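Local atomic coordinates of antifreeze protein (Leucosporidium, PDB entry 3UYU), a protein that binds to the surface of ice crystals and inhibits their growth, conferring freeze tolerance with low thermal hysteresis activity. Residues R2-E7 against D139-F144. The protein carries 2 engineered substitutions. Numbering follows the deposited sequence.
Sequences RDLSVE and DATWVF
Thr141 meets Leu4 through one direct hydrogen bond: the backbone N of Leu4 donates to Thr141 OG1 at 2.9 Å, with an N-H...O angle of 157°. The chi1 of 49° sets OG1 between the threonine's backbone N and carbonyl carbon, which aims the hydroxyl at the loop and turns the methyl CG2 toward Ser5, 3.8 Å from its OG. Two residues on, Val143 CG2 lies 3.3 Å from Leu4 O and 3.8 Å from Leu4 CB. This same methyl faces Val6 CG2 at 4.1 Å, the two valine side chains crossing at about a right angle. Thr141 and Val143 both direct their side chains at the 2-7 segment, while Trp142 between them points away from it.

Two waters supplement this single direct bond. One donates to Arg2 O (2.8 Å) and Thr141 O (2.7 Å), linking the two backbones; the other lies within hydrogen-bonding distance of Leu4 O and Trp142 O.

Ser5 N donates to Asp3 OD1 at 3.0 Å, on the anti side of the carboxylate and 28° out of its plane, closing an Asx turn that helps shape the loop. Within the same loop, Leu4 CD2 sits over one face of the Arg2 guanidinium, offset toward its rim; NH2 of that group is hydrogen-bonded to Val98 O.

In this right-handed beta-helix, the 2-7 loop passes across the chain where it enters strand 142-146, nearest at Leu4 and Thr141. Leu119 of the parallel neighbour 118-122 touches Arg2, Leu4 and Val143, while Val6 packs on Ala90, Gln93 and Ala94 of helix 76-96 and reaches Ala170 of strand 169-173.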
loop_
_atom_site.group_PDB
_atom_site.type_symbol
_atom_site.label_atom_id
_atom_site.label_comp_id
_atom_site.label_asym_id
_atom_site.label_seq_id
_atom_site.Cartn_x
_atom_site.Cartn_y
_atom_site.Cartn_z
ATOM N N ARG A 2 1.095 -12.933 -22.771
ATOM C CA ARG A 2 0.704 -13.117 -21.371
ATOM C C ARG A 2 1.051 -11.851 -20.536
ATOM O O ARG A 2 2.151 -11.301 -20.631
ATOM C CB ARG A 2 1.351 -14.343 -20.734
ATOM C CG ARG A 2 0.504 -14.859 -19.585
ATOM C CD ARG A 2 0.809 -16.342 -19.262
ATOM N NE ARG A 2 0.737 -16.575 -17.829
ATOM C CZ ARG A 2 1.459 -17.472 -17.152
ATOM N NH1 ARG A 2 2.342 -18.249 -17.780
ATOM N NH2 ARG A 2 1.285 -17.563 -15.826
ATOM N N ASP A 3 0.102 -11.414 -19.728
ATOM C CA ASP A 3 0.332 -10.236 -18.889
ATOM C C ASP A 3 1.014 -10.692 -17.597
ATOM O O ASP A 3 0.325 -11.165 -16.638
ATOM C CB ASP A 3 -1.014 -9.597 -18.551
ATOM C CG ASP A 3 -0.864 -8.347 -17.685
ATOM O OD1 ASP A 3 0.277 -8.005 -17.292
ATOM O OD2 ASP A 3 -1.888 -7.717 -17.353
ATOM N N LEU A 4 2.340 -10.604 -17.603
ATOM C CA LEU A 4 3.156 -10.984 -16.490
ATOM C C LEU A 4 3.570 -9.732 -15.651
ATOM O O LEU A 4 4.595 -9.758 -14.955
ATOM C CB LEU A 4 4.358 -11.818 -17.013
ATOM C CG LEU A 4 4.019 -13.169 -17.734
ATOM C CD1 LEU A 4 5.266 -13.796 -18.304
ATOM C CD2 LEU A 4 3.325 -14.117 -16.739
ATOM N N SER A 5 2.757 -8.676 -15.678
ATOM C CA SER A 5 3.023 -7.507 -14.853
ATOM C C SER A 5 3.107 -7.891 -13.373
ATOM O O SER A 5 2.267 -8.666 -12.867
ATOM C CB SER A 5 1.885 -6.470 -15.005
ATOM O OG SER A 5 1.976 -5.936 -16.309
ATOM N N VAL A 6 4.071 -7.314 -12.670
ATOM C CA VAL A 6 4.129 -7.456 -11.200
ATOM C C VAL A 6 3.837 -6.114 -10.517
ATOM O O VAL A 6 4.570 -5.112 -10.709
ATOM C CB VAL A 6 5.537 -7.973 -10.791
ATOM C CG1 VAL A 6 5.676 -8.026 -9.253
ATOM C CG2 VAL A 6 5.786 -9.352 -11.413
ATOM N N GLU A 7 2.798 -6.095 -9.671
ATOM C CA GLU A 7 2.312 -4.889 -9.067
ATOM C C GLU A 7 3.155 -4.549 -7.844
ATOM O O GLU A 7 3.266 -5.335 -6.888
ATOM C CB GLU A 7 0.817 -5.090 -8.660
ATOM C CG GLU A 7 0.260 -3.951 -7.881
ATOM C CD GLU A 7 0.387 -2.621 -8.660
ATOM O OE1 GLU A 7 -0.012 -2.639 -9.863
ATOM O OE2 GLU A 7 0.907 -1.584 -8.138
ATOM N N ASP A 139 4.690 -3.189 -24.559
ATOM C CA ASP A 139 3.800 -3.679 -23.504
ATOM C C ASP A 139 4.181 -5.067 -23.065
ATOM O O ASP A 139 3.481 -5.681 -22.206
ATOM C CB ASP A 139 2.339 -3.753 -23.941
ATOM C CG ASP A 139 1.714 -2.404 -24.135
ATOM O OD1 ASP A 139 0.883 -2.386 -25.054
ATOM O OD2 ASP A 139 2.102 -1.381 -23.508
ATOM N N ALA A 140 5.217 -5.617 -23.678
ATOM C CA ALA A 140 5.619 -7.001 -23.385
ATOM C C ALA A 140 6.137 -7.109 -21.986
ATOM O O ALA A 140 6.792 -6.196 -21.517
ATOM C CB ALA A 140 6.645 -7.506 -24.324
ATOM N N THR A 141 5.867 -8.263 -21.356
ATOM C CA THR A 141 6.362 -8.523 -20.000
ATOM C C THR A 141 7.217 -9.776 -19.891
ATOM O O THR A 141 7.005 -10.781 -20.624
ATOM C CB THR A 141 5.205 -8.601 -18.947
ATOM O OG1 THR A 141 4.201 -9.478 -19.479
ATOM C CG2 THR A 141 4.630 -7.220 -18.700
ATOM N N TRP A 142 8.204 -9.695 -18.981
ATOM C CA TRP A 142 9.130 -10.799 -18.689
ATOM C C TRP A 142 9.152 -10.992 -17.154
ATOM O O TRP A 142 9.289 -10.034 -16.423
ATOM C CB TRP A 142 10.565 -10.418 -19.054
ATOM C CG TRP A 142 10.898 -10.363 -20.534
ATOM C CD1 TRP A 142 11.528 -11.338 -21.282
ATOM C CD2 TRP A 142 10.678 -9.248 -21.416
ATOM N NE1 TRP A 142 11.718 -10.877 -22.583
ATOM C CE2 TRP A 142 11.206 -9.614 -22.687
ATOM C CE3 TRP A 142 10.088 -7.978 -21.264
ATOM C CZ2 TRP A 142 11.159 -8.758 -23.817
ATOM C CZ3 TRP A 142 10.041 -7.114 -22.383
ATOM C CH2 TRP A 142 10.560 -7.551 -23.671
ATOM N N VAL A 143 9.097 -12.249 -16.702
ATOM C CA VAL A 143 9.381 -12.563 -15.296
ATOM C C VAL A 143 10.312 -13.726 -15.261
ATOM O O VAL A 143 10.052 -14.720 -15.984
ATOM C CB VAL A 143 8.083 -12.936 -14.513
ATOM C CG1 VAL A 143 8.468 -13.546 -13.100
ATOM C CG2 VAL A 143 7.178 -11.733 -14.428
ATOM N N PHE A 144 11.390 -13.584 -14.484
ATOM C CA PHE A 144 12.374 -14.664 -14.156
ATOM C C PHE A 144 12.151 -15.146 -12.750
ATOM O O PHE A 144 12.062 -14.348 -11.822
ATOM C CB PHE A 144 13.806 -14.102 -14.319
ATOM C CG PHE A 144 13.969 -13.479 -15.696
ATOM C CD1 PHE A 144 13.546 -12.154 -15.939
ATOM C CD2 PHE A 144 14.312 -14.265 -16.786
ATOM C CE1 PHE A 144 13.578 -11.630 -17.278
ATOM C CE2 PHE A 144 14.383 -13.751 -18.078
ATOM C CZ PHE A 144 13.998 -12.443 -18.346
HETATM O O HOH W 1 4.694 -11.965 -21.485
HETATM O O HOH W 2 7.005 -8.281 -15.512
#